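Long-range contacts in ComZ (PDB 6QVI), which probably serves as a pilus tip-associated DNA receptor, a pilin that takes part in natural competence in Thermus thermophilus: residues A[344-349]-A[356-361]; A[371-376]-A[391-396]; A[302-307]-A[316-321]; A[387-392]-A[417-422]. All coordinates share one frame; numbering follows the deposited sequence.

Four contacts follow one another through a part of the chain that probably belongs to the β-solenoid domain of ComZ. Contact 3 comes first and closes the hairpin of strands 304-309 and 312-317. Contact 1 closes another short loop, bringing strand 357-360 back against 343-348. Contact 2 spans one longer loop and joins the strand ends at 371 and 392. Contact 4 starts before contact 2 has finished, sharing Ala391 and Gln392 with it, so these two loops interlock while none nests inside another. Contacts 1, 2 and 4 run across one mixed sheet, and strand 374-377 of contact 2 pairs in parallel with the hairpin strand 304-309 of contact 3.

Contact 1: A[344-349]-A[356-361]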
loop_
_atom_site.group_PDB
_atom_site.type_symbol
_atom_site.label_atom_id
_atom_site.label_comp_id
_atom_site.label_asym_id
_atom_site.label_seq_id
_atom_site.Cartn_x
_atom_site.Cartn_y
_atom_site.Cartn_z
ATOM N N ASP A 344 28.658 -16.193 -1.558
ATOM C CA ASP A 344 27.664 -17.170 -1.128
ATOM C C ASP A 344 27.391 -16.934 0.358
ATOM O O ASP A 344 28.127 -17.414 1.226
ATOM C CB ASP A 344 28.155 -18.592 -1.403
ATOM C CG ASP A 344 27.092 -19.663 -1.117
ATOM O OD1 ASP A 344 26.046 -19.344 -0.516
ATOM O OD2 ASP A 344 27.312 -20.840 -1.482
ATOM N N CYS A 345 26.324 -16.204 0.663
ATOM C CA CYS A 345 25.901 -16.037 2.049
ATOM C C CYS A 345 24.737 -16.937 2.403
ATOM O O CYS A 345 23.816 -16.502 3.093
ATOM C CB CYS A 345 25.534 -14.593 2.352
ATOM S SG CYS A 345 26.947 -13.535 2.516
ATOM N N THR A 346 24.720 -18.179 1.937
ATOM C CA THR A 346 23.633 -19.063 2.318
ATOM C C THR A 346 24.076 -20.026 3.408
ATOM O O THR A 346 25.270 -20.230 3.661
ATOM C CB THR A 346 23.086 -19.836 1.119
ATOM O OG1 THR A 346 24.071 -20.762 0.645
ATOM C CG2 THR A 346 22.686 -18.872 0.003
ATOM N N PHE A 347 23.078 -20.613 4.062
ATOM C CA PHE A 347 23.293 -21.612 5.094
ATOM C C PHE A 347 22.133 -22.593 5.007
ATOM O O PHE A 347 21.072 -22.280 4.454
ATOM C CB PHE A 347 23.380 -20.989 6.492
ATOM C CG PHE A 347 22.132 -20.264 6.904
ATOM C CD1 PHE A 347 21.972 -18.918 6.615
ATOM C CD2 PHE A 347 21.101 -20.938 7.565
ATOM C CE1 PHE A 347 20.805 -18.240 6.990
ATOM C CE2 PHE A 347 19.937 -20.275 7.934
ATOM C CZ PHE A 347 19.789 -18.923 7.649
ATOM N N THR A 348 22.279 -23.765 5.597
ATOM C CA THR A 348 21.206 -24.728 5.539
ATOM C C THR A 348 20.659 -24.992 6.892
ATOM O O THR A 348 21.393 -25.258 7.812
ATOM C CB THR A 348 21.722 -26.058 5.087
ATOM O OG1 THR A 348 22.651 -26.507 6.065
ATOM C CG2 THR A 348 22.420 -25.906 3.785
ATOM N N ARG A 349 19.346 -24.975 6.991
ATOM C CA ARG A 349 18.690 -25.204 8.250
ATOM C C ARG A 349 18.614 -26.655 8.633
ATOM O O ARG A 349 18.992 -27.552 7.902
ATOM C CB ARG A 349 17.272 -24.670 8.211
ATOM C CG ARG A 349 17.176 -23.218 7.832
ATOM C CD ARG A 349 16.004 -22.540 8.508
ATOM N NE ARG A 349 15.834 -21.206 7.971
ATOM C CZ ARG A 349 15.774 -20.952 6.677
ATOM N NH1 ARG A 349 15.853 -21.941 5.817
ATOM N NH2 ARG A 349 15.628 -19.719 6.246
ATOM N N GLY A 356 19.577 -17.160 3.696
ATOM C CA GLY A 356 20.581 -16.157 3.406
ATOM C C GLY A 356 20.454 -15.646 1.989
ATOM O O GLY A 356 19.365 -15.672 1.400
ATOM N N PHE A 357 21.567 -15.220 1.404
ATOM C CA PHE A 357 21.552 -14.796 0.015
ATOM C C PHE A 357 22.778 -15.355 -0.680
ATOM O O PHE A 357 23.790 -15.661 -0.050
ATOM C CB PHE A 357 21.502 -13.260 -0.150
ATOM C CG PHE A 357 22.802 -12.561 0.153
ATOM C CD1 PHE A 357 23.777 -12.410 -0.823
ATOM C CD2 PHE A 357 23.029 -12.007 1.401
ATOM C CE1 PHE A 357 24.984 -11.763 -0.539
ATOM C CE2 PHE A 357 24.238 -11.351 1.690
ATOM C CZ PHE A 357 25.208 -11.226 0.717
ATOM N N ARG A 358 22.688 -15.451 -1.999
ATOM C CA ARG A 358 23.765 -15.999 -2.805
ATOM C C ARG A 358 23.841 -15.193 -4.091
ATOM O O ARG A 358 22.802 -14.879 -4.679
ATOM C CB ARG A 358 23.526 -17.474 -3.105
ATOM C CG ARG A 358 24.614 -18.100 -3.911
ATOM C CD ARG A 358 24.785 -19.532 -3.492
ATOM N NE ARG A 358 23.510 -20.229 -3.518
ATOM C CZ ARG A 358 23.090 -20.946 -4.549
ATOM N NH1 ARG A 358 23.861 -21.057 -5.627
ATOM N NH2 ARG A 358 21.911 -21.552 -4.504
ATOM N N TYR A 359 25.047 -14.795 -4.485
ATOM C CA TYR A 359 25.216 -13.925 -5.646
ATOM C C TYR A 359 26.198 -14.559 -6.642
ATOM O O TYR A 359 27.416 -14.517 -6.438
ATOM C CB TYR A 359 25.711 -12.547 -5.225
ATOM C CG TYR A 359 26.107 -11.634 -6.381
ATOM C CD1 TYR A 359 25.380 -11.604 -7.574
ATOM C CD2 TYR A 359 27.303 -10.925 -6.331
ATOM C CE1 TYR A 359 25.780 -10.776 -8.629
ATOM C CE2 TYR A 359 27.730 -10.142 -7.380
ATOM C CZ TYR A 359 26.964 -10.036 -8.526
ATOM O OH TYR A 359 27.401 -9.222 -9.567
ATOM N N THR A 360 25.670 -15.183 -7.691
ATOM C CA THR A 360 26.520 -15.770 -8.721
ATOM C C THR A 360 26.890 -14.713 -9.763
ATOM O O THR A 360 26.188 -13.710 -9.943
ATOM C CB THR A 360 25.835 -16.968 -9.384
ATOM O OG1 THR A 360 25.116 -17.718 -8.399
ATOM C CG2 THR A 360 26.866 -17.860 -9.987
ATOM N N TYR A 361 27.996 -14.962 -10.473
ATOM C CA TYR A 361 28.440 -14.124 -11.583
ATOM C C TYR A 361 28.606 -15.005 -12.825
ATOM O O TYR A 361 29.194 -16.087 -12.766
ATOM C CB TYR A 361 29.758 -13.414 -11.226
ATOM C CG TYR A 361 30.490 -12.770 -12.399
ATOM C CD1 TYR A 361 29.807 -12.307 -13.532
ATOM C CD2 TYR A 361 31.874 -12.729 -12.419
ATOM C CE1 TYR A 361 30.472 -11.763 -14.608
ATOM C CE2 TYR A 361 32.555 -12.178 -13.503
ATOM C CZ TYR A 361 31.837 -11.706 -14.595
ATOM O OH TYR A 361 32.460 -11.157 -15.681
#
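Cys345 lays its half of a disulfide on an aromatic ring: its CB stands over one face of the Phe357 ring, 3.6 Å from the centroid and 15° off the normal, while SG, bonded to Cys327, approaches obliquely and comes nearest to CZ. With chi1 at 74°, Phe357 holds CG between its own backbone N and carbonyl carbon, which sets the ring under the cysteine. The backbones of these two residues form an antiparallel hydrogen-bonded pair: Phe357 N gives to Cys345 O at 3.1 Å, and the return bond from Cys345 N to Phe357 O is weak. Next to it Gly356, without a side chain, brings CA to 3.3 Å from Cys345 O in a C-H...O contact.

On the other face Asp344 makes an Asx turn. Its OD1 takes both Thr346 N (3.0 Å) and, through the syn lone pair, Thr346 OG1 (2.7 Å), so two bonds fix the carboxylate. Arg358 runs alongside Asp344, with CD near OD1, but its guanidinium stays beyond salt-bridge distance. Thr346 CG2 lies at the edge of that guanidinium, in its plane, and packs on Arg358 CB at 3.5 Å. Strand 343-348 has strand 354-355 on its far side; strand 357-360 pairs next with strand 366-371, while Phe347, its ring also near Gly356 N, packs on Pro318 and Ala321.

Contact 2: A[371-376]-A[391-396]; sequences FGDVVL and AQSGSA
Phe371 and Gln392 pair in parallel where two neighbouring coils of the β-solenoid domain reach a corner. Strand 366-371 ends beside strand 387-392, and both chains then turn away toward other strands, 374-377 and 398-406. One backbone bond joins them, from Gly372 N to Gln392 O at 2.9 Å and nearly straight at 175°. The same oxygen takes a C-H...O contact from Phe371 CA at 3.5 Å. On the face they share, the side chains of Phe371 and Gln392 run loosely beside each other, with CD2 of the ring 4.6 Å from the amide NE2. Arg358 and Thr346 of contact 1 also pack against the ring.

Ser393 continues the contact past the corner. Its CB lies 4.4 Å from Gly372 CA, a distant approach. From there OG swings anti to the serine's own carbonyl carbon (chi1 -59°), which turns it toward the glycine, 3.8 Å from the same CA. The hydroxyl is hydrogen-bonded to Ser398 O, a partner on the strand that follows, so the tip ties the turn to its own coil. That turn, through Gly394 and Ser395, is closed by a bond from Ser393 N to Ala396 O. Gly372, at positive phi, takes its chain round the facing bend.

Asp373 is the last residue to approach. Its OD1 is hydrogen-bonded to Thr400 OG1, anchoring the carboxylate to strand 398-406, while OD2 lies 4.1 Å from Ser393 OG.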
loop_
_atom_site.group_PDB
_atom_site.type_symbol
_atom_site.label_atom_id
_atom_site.label_comp_id
_atom_site.label_asym_id
_atom_site.label_seq_id
_atom_site.Cartn_x
_atom_site.Cartn_y
_atom_site.Cartn_z
ATOM N N PHE A 371 16.970 -16.230 0.118
ATOM C CA PHE A 371 16.095 -17.205 0.762
ATOM C C PHE A 371 15.805 -16.739 2.155
ATOM O O PHE A 371 16.661 -16.759 3.000
ATOM C CB PHE A 371 16.785 -18.542 0.837
ATOM C CG PHE A 371 17.559 -18.891 -0.384
ATOM C CD1 PHE A 371 18.679 -18.190 -0.723
ATOM C CD2 PHE A 371 17.170 -19.937 -1.168
ATOM C CE1 PHE A 371 19.399 -18.515 -1.841
ATOM C CE2 PHE A 371 17.881 -20.271 -2.287
ATOM C CZ PHE A 371 19.000 -19.560 -2.621
ATOM N N GLY A 372 14.589 -16.248 2.384
ATOM C CA GLY A 372 14.216 -15.612 3.618
ATOM C C GLY A 372 14.692 -14.176 3.580
ATOM O O GLY A 372 15.171 -13.680 2.558
ATOM N N ASP A 373 14.590 -13.509 4.718
ATOM C CA ASP A 373 14.951 -12.102 4.803
ATOM C C ASP A 373 16.342 -11.908 5.408
ATOM O O ASP A 373 16.703 -12.552 6.398
ATOM C CB ASP A 373 13.891 -11.371 5.619
ATOM C CG ASP A 373 12.472 -11.592 5.065
ATOM O OD1 ASP A 373 11.977 -10.723 4.315
ATOM O OD2 ASP A 373 11.850 -12.644 5.369
ATOM N N VAL A 374 17.094 -10.971 4.866
ATOM C CA VAL A 374 18.437 -10.702 5.325
ATOM C C VAL A 374 18.662 -9.254 5.673
ATOM O O VAL A 374 18.329 -8.407 4.913
ATOM C CB VAL A 374 19.464 -11.135 4.269
ATOM C CG1 VAL A 374 18.828 -11.340 2.931
ATOM C CG2 VAL A 374 20.576 -10.141 4.114
ATOM N N VAL A 375 19.239 -8.976 6.828
ATOM C CA VAL A 375 19.517 -7.607 7.199
ATOM C C VAL A 375 20.928 -7.414 7.680
ATOM O O VAL A 375 21.362 -8.103 8.555
ATOM C CB VAL A 375 18.527 -7.062 8.232
ATOM C CG1 VAL A 375 17.769 -8.166 8.863
ATOM C CG2 VAL A 375 19.210 -6.261 9.303
ATOM N N LEU A 376 21.607 -6.432 7.096
ATOM C CA LEU A 376 22.971 -6.072 7.408
ATOM C C LEU A 376 23.001 -4.767 8.114
ATOM O O LEU A 376 22.656 -3.796 7.552
ATOM C CB LEU A 376 23.725 -5.904 6.125
ATOM C CG LEU A 376 23.293 -6.936 5.128
ATOM C CD1 LEU A 376 24.029 -6.772 3.834
ATOM C CD2 LEU A 376 23.539 -8.300 5.692
ATOM N N ALA A 391 13.652 -14.691 -5.347
ATOM C CA ALA A 391 13.481 -14.598 -3.919
ATOM C C ALA A 391 12.340 -15.408 -3.405
ATOM O O ALA A 391 11.309 -15.467 -4.022
ATOM C CB ALA A 391 13.259 -13.161 -3.545
ATOM N N GLN A 392 12.516 -16.012 -2.246
ATOM C CA GLN A 392 11.446 -16.776 -1.673
ATOM C C GLN A 392 11.596 -16.878 -0.201
ATOM O O GLN A 392 12.643 -16.638 0.327
ATOM C CB GLN A 392 11.397 -18.163 -2.269
ATOM C CG GLN A 392 12.721 -18.875 -2.373
ATOM C CD GLN A 392 12.532 -20.355 -2.583
ATOM O OE1 GLN A 392 11.691 -20.979 -1.949
ATOM N NE2 GLN A 392 13.311 -20.923 -3.477
ATOM N N SER A 393 10.510 -17.201 0.463
ATOM C CA SER A 393 10.514 -17.365 1.886
ATOM C C SER A 393 9.624 -18.538 2.093
ATOM O O SER A 393 8.472 -18.411 2.444
ATOM C CB SER A 393 9.940 -16.152 2.568
ATOM O OG SER A 393 10.686 -15.006 2.246
ATOM N N GLY A 394 10.176 -19.703 1.845
ATOM C CA GLY A 394 9.414 -20.927 1.952
ATOM C C GLY A 394 8.374 -21.055 0.857
ATOM O O GLY A 394 8.695 -21.434 -0.274
ATOM N N SER A 395 7.121 -20.728 1.186
ATOM C CA SER A 395 6.018 -20.830 0.229
ATOM C C SER A 395 5.993 -19.638 -0.725
ATOM O O SER A 395 5.973 -19.807 -1.951
ATOM C CB SER A 395 4.685 -20.945 0.975
ATOM O OG SER A 395 4.609 -22.154 1.708
ATOM N N ALA A 396 5.943 -18.427 -0.171
ATOM C CA ALA A 396 5.844 -17.214 -0.972
ATOM C C ALA A 396 7.169 -16.901 -1.657
ATOM O O ALA A 396 8.249 -17.246 -1.168
ATOM C CB ALA A 396 5.405 -16.033 -0.108
#

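Contact 3: A[302-307]-A[316-321]; sequences AALRIQ and ASPPNA
Arg305 faces both Ala316 and Ser317 across the hairpin of strands 304-309 and 312-317, a classic β-bulge. Its carbonyl oxygen accepts two donors, Ala316 N at 3.0 Å and Ser317 N at 3.3 Å, and its own N gives to Ser317 O at 2.9 Å.

The close packing is on the buried side. Leu304 points its CB away from the hairpin partner, yet Leu304 CD2 comes back beside Ser317 O and lies 3.5 Å from Pro318 CD, the two side chains crossing at a slant. The peptide bond before Pro318 is cis; from here the chain leaves the strand and enters a type I turn ending at Ala321. Strand 374-377 pairs with strand 304-309 along its other edge.

Toward solvent the contact is looser. The turn carries Pro319 and Asn320 out of the interface, both exposed. Arg305 stretches out instead, extended from CG to NE, with NE in a salt bridge to Glu377 and NH2 hydrogen-bonded to Gln307 OE1. Ala316 covers one face of the guanidinium near its rim, with CB 3.6 Å from Arg305 NH1.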
loop_
_atom_site.group_PDB
_atom_site.type_symbol
_atom_site.label_atom_id
_atom_site.label_comp_id
_atom_site.label_asym_id
_atom_site.label_seq_id
_atom_site.Cartn_x
_atom_site.Cartn_y
_atom_site.Cartn_z
ATOM N N ALA A 302 14.816 -11.864 10.939
ATOM C CA ALA A 302 15.817 -12.064 9.933
ATOM C C ALA A 302 16.329 -13.452 9.882
ATOM O O ALA A 302 16.538 -14.073 10.887
ATOM C CB ALA A 302 16.963 -11.163 10.213
ATOM N N ALA A 303 16.561 -13.928 8.684
ATOM C CA ALA A 303 17.108 -15.233 8.508
ATOM C C ALA A 303 18.584 -15.055 8.659
ATOM O O ALA A 303 19.211 -15.718 9.438
ATOM C CB ALA A 303 16.800 -15.742 7.133
ATOM N N LEU A 304 19.131 -14.135 7.892
ATOM C CA LEU A 304 20.529 -13.829 7.926
ATOM C C LEU A 304 20.638 -12.455 8.488
ATOM O O LEU A 304 20.052 -11.555 7.976
ATOM C CB LEU A 304 21.066 -13.830 6.513
ATOM C CG LEU A 304 22.566 -13.926 6.331
ATOM C CD1 LEU A 304 23.165 -12.560 6.202
ATOM C CD2 LEU A 304 23.152 -14.588 7.538
ATOM N N ARG A 305 21.397 -12.282 9.545
ATOM C CA ARG A 305 21.541 -10.980 10.124
ATOM C C ARG A 305 22.936 -10.780 10.620
ATOM O O ARG A 305 23.378 -11.505 11.451
ATOM C CB ARG A 305 20.602 -10.841 11.280
ATOM C CG ARG A 305 20.988 -9.720 12.183
ATOM C CD ARG A 305 19.794 -9.183 12.891
ATOM N NE ARG A 305 20.195 -8.355 13.989
ATOM C CZ ARG A 305 20.152 -8.755 15.229
ATOM N NH1 ARG A 305 19.710 -9.946 15.483
ATOM N NH2 ARG A 305 20.522 -7.971 16.197
ATOM N N ILE A 306 23.617 -9.765 10.110
ATOM C CA ILE A 306 24.985 -9.468 10.477
ATOM C C ILE A 306 25.143 -8.069 10.974
ATOM O O ILE A 306 24.610 -7.183 10.403
ATOM C CB ILE A 306 25.861 -9.554 9.246
ATOM C CG1 ILE A 306 25.617 -10.856 8.536
ATOM C CG2 ILE A 306 27.316 -9.497 9.616
ATOM C CD1 ILE A 306 26.632 -11.116 7.474
ATOM N N GLN A 307 25.892 -7.865 12.036
ATOM C CA GLN A 307 26.088 -6.537 12.550
ATOM C C GLN A 307 27.511 -6.145 12.395
ATOM O O GLN A 307 28.362 -6.966 12.278
ATOM C CB GLN A 307 25.801 -6.466 14.026
ATOM C CG GLN A 307 24.589 -7.209 14.489
ATOM C CD GLN A 307 23.968 -6.540 15.666
ATOM O OE1 GLN A 307 22.867 -6.055 15.584
ATOM N NE2 GLN A 307 24.681 -6.492 16.759
ATOM N N ALA A 316 24.614 -12.567 14.014
ATOM C CA ALA A 316 23.584 -12.770 14.990
ATOM C C ALA A 316 22.572 -13.774 14.547
ATOM O O ALA A 316 21.792 -14.231 15.326
ATOM C CB ALA A 316 22.923 -11.465 15.314
ATOM N N SER A 317 22.573 -14.108 13.283
ATOM C CA SER A 317 21.654 -15.073 12.768
ATOM C C SER A 317 22.217 -15.499 11.480
ATOM O O SER A 317 22.607 -14.673 10.707
ATOM C CB SER A 317 20.316 -14.454 12.477
ATOM O OG SER A 317 19.546 -14.348 13.639
ATOM N N PRO A 318 22.251 -16.799 11.214
ATOM C CA PRO A 318 21.612 -17.938 11.872
ATOM C C PRO A 318 22.394 -18.371 13.071
ATOM O O PRO A 318 23.547 -18.664 12.957
ATOM C CB PRO A 318 21.633 -19.006 10.808
ATOM C CG PRO A 318 22.723 -18.635 9.910
ATOM C CD PRO A 318 22.873 -17.170 9.950
ATOM N N PRO A 319 21.749 -18.435 14.216
ATOM C CA PRO A 319 22.443 -18.736 15.470
ATOM C C PRO A 319 22.811 -20.187 15.643
ATOM O O PRO A 319 23.659 -20.483 16.495
ATOM C CB PRO A 319 21.430 -18.299 16.535
ATOM C CG PRO A 319 20.096 -18.482 15.872
ATOM C CD PRO A 319 20.295 -18.281 14.389
ATOM N N ASN A 320 22.227 -21.096 14.856
ATOM C CA ASN A 320 22.464 -22.537 14.959
ATOM C C ASN A 320 22.814 -23.131 13.602
ATOM O O ASN A 320 22.583 -24.311 13.356
ATOM C CB ASN A 320 21.256 -23.271 15.551
ATOM C CG ASN A 320 20.856 -22.745 16.920
ATOM O OD1 ASN A 320 21.689 -22.267 17.693
ATOM N ND2 ASN A 320 19.560 -22.829 17.225
ATOM N N ALA A 321 23.393 -22.325 12.722
ATOM C CA ALA A 321 23.779 -22.790 11.407
ATOM C C ALA A 321 25.040 -22.040 11.013
ATOM O O ALA A 321 25.216 -20.869 11.364
ATOM C CB ALA A 321 22.659 -22.573 10.381
#

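Contact 4: A[387-392]-A[417-422]; sequences VDYRAQ and GNLLPD
Asp422 N gives a 2.7 Å hydrogen bond to Tyr389 O, with an angle of 155° at the hydrogen. It is the last rung of a parallel ladder: Val387 N to Asn418 O, Leu420 N to Val387 O, and Tyr389 N to Leu420 O come before it.

Tyr389 and Pro421 leave the sheet in the same direction, the proline flush against the ring. Pro421 CA stands 3.5 Å from the centroid of the tyrosine ring, only 6° off the normal, a CH-pi contact over the centre of the face; CB lies over CE1 and CZ. Leu419 CD1 meets the same ring at its edge, in plane, 3.7 Å from CD2, and also touches Val387 CG1. A chi1 of 72° tucks Tyr389 CG back over its own main chain, and this brings the ring flat against the proline. The hydroxyl is held by Met449 O, and His431 packs edge-to-face with the ring.

Charges gather on the other side of the ladder, around Asp388, Arg390 and Asp422. Asp422 OD2 sits above one face of the Arg390 guanidinium, 3.6 Å from NH1, so that pairing is purely electrostatic; the directed bond to OD2 comes from Phe425 N. Asp388 OD2 is 3.8 Å from Asp422 OD1, a like-charge approach probably eased by Arg197, which forms a salt bridge with Asp388, and by the bond of Thr424 OG1 to Asp422 OD1. Strand 387-392 is flanked by 366-371 and 419-421, all three parallel, the stacking of successive coils that marks a β-solenoid.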
loop_
_atom_site.group_PDB
_atom_site.type_symbol
_atom_site.label_atom_id
_atom_site.label_comp_id
_atom_site.label_asym_id
_atom_site.label_seq_id
_atom_site.Cartn_x
_atom_site.Cartn_y
_atom_site.Cartn_z
ATOM N N VAL A 387 21.589 -7.426 -12.645
ATOM C CA VAL A 387 21.407 -8.652 -11.934
ATOM C C VAL A 387 19.960 -9.052 -11.865
ATOM O O VAL A 387 19.106 -8.244 -11.671
ATOM C CB VAL A 387 21.968 -8.433 -10.528
ATOM C CG1 VAL A 387 21.553 -7.081 -10.029
ATOM C CG2 VAL A 387 21.566 -9.508 -9.555
ATOM N N ASP A 388 19.708 -10.325 -12.064
ATOM C CA ASP A 388 18.400 -10.899 -12.022
ATOM C C ASP A 388 18.212 -11.400 -10.630
ATOM O O ASP A 388 19.154 -11.882 -10.028
ATOM C CB ASP A 388 18.349 -12.101 -12.936
ATOM C CG ASP A 388 17.626 -11.832 -14.201
ATOM O OD1 ASP A 388 17.690 -10.694 -14.691
ATOM O OD2 ASP A 388 17.009 -12.771 -14.714
ATOM N N TYR A 389 17.009 -11.326 -10.100
ATOM C CA TYR A 389 16.853 -11.820 -8.762
ATOM C C TYR A 389 15.846 -12.897 -8.684
ATOM O O TYR A 389 15.071 -13.067 -9.578
ATOM C CB TYR A 389 16.567 -10.704 -7.778
ATOM C CG TYR A 389 15.209 -10.081 -7.844
ATOM C CD1 TYR A 389 14.086 -10.791 -7.533
ATOM C CD2 TYR A 389 15.067 -8.758 -8.176
ATOM C CE1 TYR A 389 12.850 -10.202 -7.575
ATOM C CE2 TYR A 389 13.839 -8.163 -8.224
ATOM C CZ TYR A 389 12.739 -8.892 -7.919
ATOM O OH TYR A 389 11.525 -8.289 -7.962
ATOM N N ARG A 390 15.928 -13.662 -7.617
ATOM C CA ARG A 390 15.016 -14.735 -7.344
ATOM C C ARG A 390 14.870 -14.674 -5.856
ATOM O O ARG A 390 15.858 -14.619 -5.161
ATOM C CB ARG A 390 15.628 -16.069 -7.711
ATOM C CG ARG A 390 15.914 -16.265 -9.182
ATOM C CD ARG A 390 16.855 -17.436 -9.394
ATOM N NE ARG A 390 16.161 -18.682 -9.676
ATOM C CZ ARG A 390 16.488 -19.489 -10.670
ATOM N NH1 ARG A 390 17.496 -19.174 -11.456
ATOM N NH2 ARG A 390 15.813 -20.605 -10.876
ATOM N N ALA A 391 13.652 -14.691 -5.347
ATOM C CA ALA A 391 13.481 -14.598 -3.919
ATOM C C ALA A 391 12.340 -15.408 -3.405
ATOM O O ALA A 391 11.309 -15.467 -4.022
ATOM C CB ALA A 391 13.259 -13.161 -3.545
ATOM N N GLN A 392 12.516 -16.012 -2.246
ATOM C CA GLN A 392 11.446 -16.776 -1.673
ATOM C C GLN A 392 11.596 -16.878 -0.201
ATOM O O GLN A 392 12.643 -16.638 0.327
ATOM C CB GLN A 392 11.397 -18.163 -2.269
ATOM C CG GLN A 392 12.721 -18.875 -2.373
ATOM C CD GLN A 392 12.532 -20.355 -2.583
ATOM O OE1 GLN A 392 11.691 -20.979 -1.949
ATOM N NE2 GLN A 392 13.311 -20.923 -3.477
ATOM N N GLY A 417 23.312 -1.030 -11.697
ATOM C CA GLY A 417 22.882 -1.743 -12.873
ATOM C C GLY A 417 21.396 -2.042 -12.776
ATOM O O GLY A 417 20.707 -1.631 -11.851
ATOM N N ASN A 418 20.903 -2.738 -13.789
ATOM C CA ASN A 418 19.505 -3.124 -13.784
ATOM C C ASN A 418 19.264 -4.175 -12.705
ATOM O O ASN A 418 20.164 -4.938 -12.329
ATOM C CB ASN A 418 19.114 -3.671 -15.150
ATOM C CG ASN A 418 19.000 -2.590 -16.188
ATOM O OD1 ASN A 418 18.987 -1.401 -15.865
ATOM N ND2 ASN A 418 18.954 -2.992 -17.452
ATOM N N LEU A 419 18.036 -4.200 -12.196
ATOM C CA LEU A 419 17.678 -5.069 -11.076
ATOM C C LEU A 419 16.271 -5.584 -11.356
ATOM O O LEU A 419 15.284 -4.924 -11.019
ATOM C CB LEU A 419 17.736 -4.316 -9.760
ATOM C CG LEU A 419 17.266 -5.125 -8.560
ATOM C CD1 LEU A 419 17.975 -6.484 -8.543
ATOM C CD2 LEU A 419 17.453 -4.374 -7.255
ATOM N N LEU A 420 16.176 -6.756 -11.969
ATOM C CA LEU A 420 14.886 -7.318 -12.334
ATOM C C LEU A 420 14.691 -8.693 -11.722
ATOM O O LEU A 420 15.659 -9.376 -11.370
ATOM C CB LEU A 420 14.720 -7.408 -13.860
ATOM C CG LEU A 420 14.633 -6.121 -14.694
ATOM C CD1 LEU A 420 13.800 -5.072 -13.971
ATOM C CD2 LEU A 420 15.996 -5.559 -15.029
ATOM N N PRO A 421 13.466 -9.156 -11.674
ATOM C CA PRO A 421 13.288 -10.512 -11.187
ATOM C C PRO A 421 13.599 -11.442 -12.320
ATOM O O PRO A 421 13.436 -11.085 -13.465
ATOM C CB PRO A 421 11.806 -10.585 -10.889
ATOM C CG PRO A 421 11.204 -9.549 -11.738
ATOM C CD PRO A 421 12.199 -8.448 -11.826
ATOM N N ASP A 422 14.050 -12.643 -12.018
ATOM C CA ASP A 422 14.352 -13.572 -13.083
ATOM C C ASP A 422 13.082 -14.191 -13.590
ATOM O O ASP A 422 12.368 -14.860 -12.858
ATOM C CB ASP A 422 15.279 -14.689 -12.636
ATOM C CG ASP A 422 15.028 -15.960 -13.395
ATOM O OD1 ASP A 422 14.895 -15.903 -14.631
ATOM O OD2 ASP A 422 14.933 -17.011 -12.760
#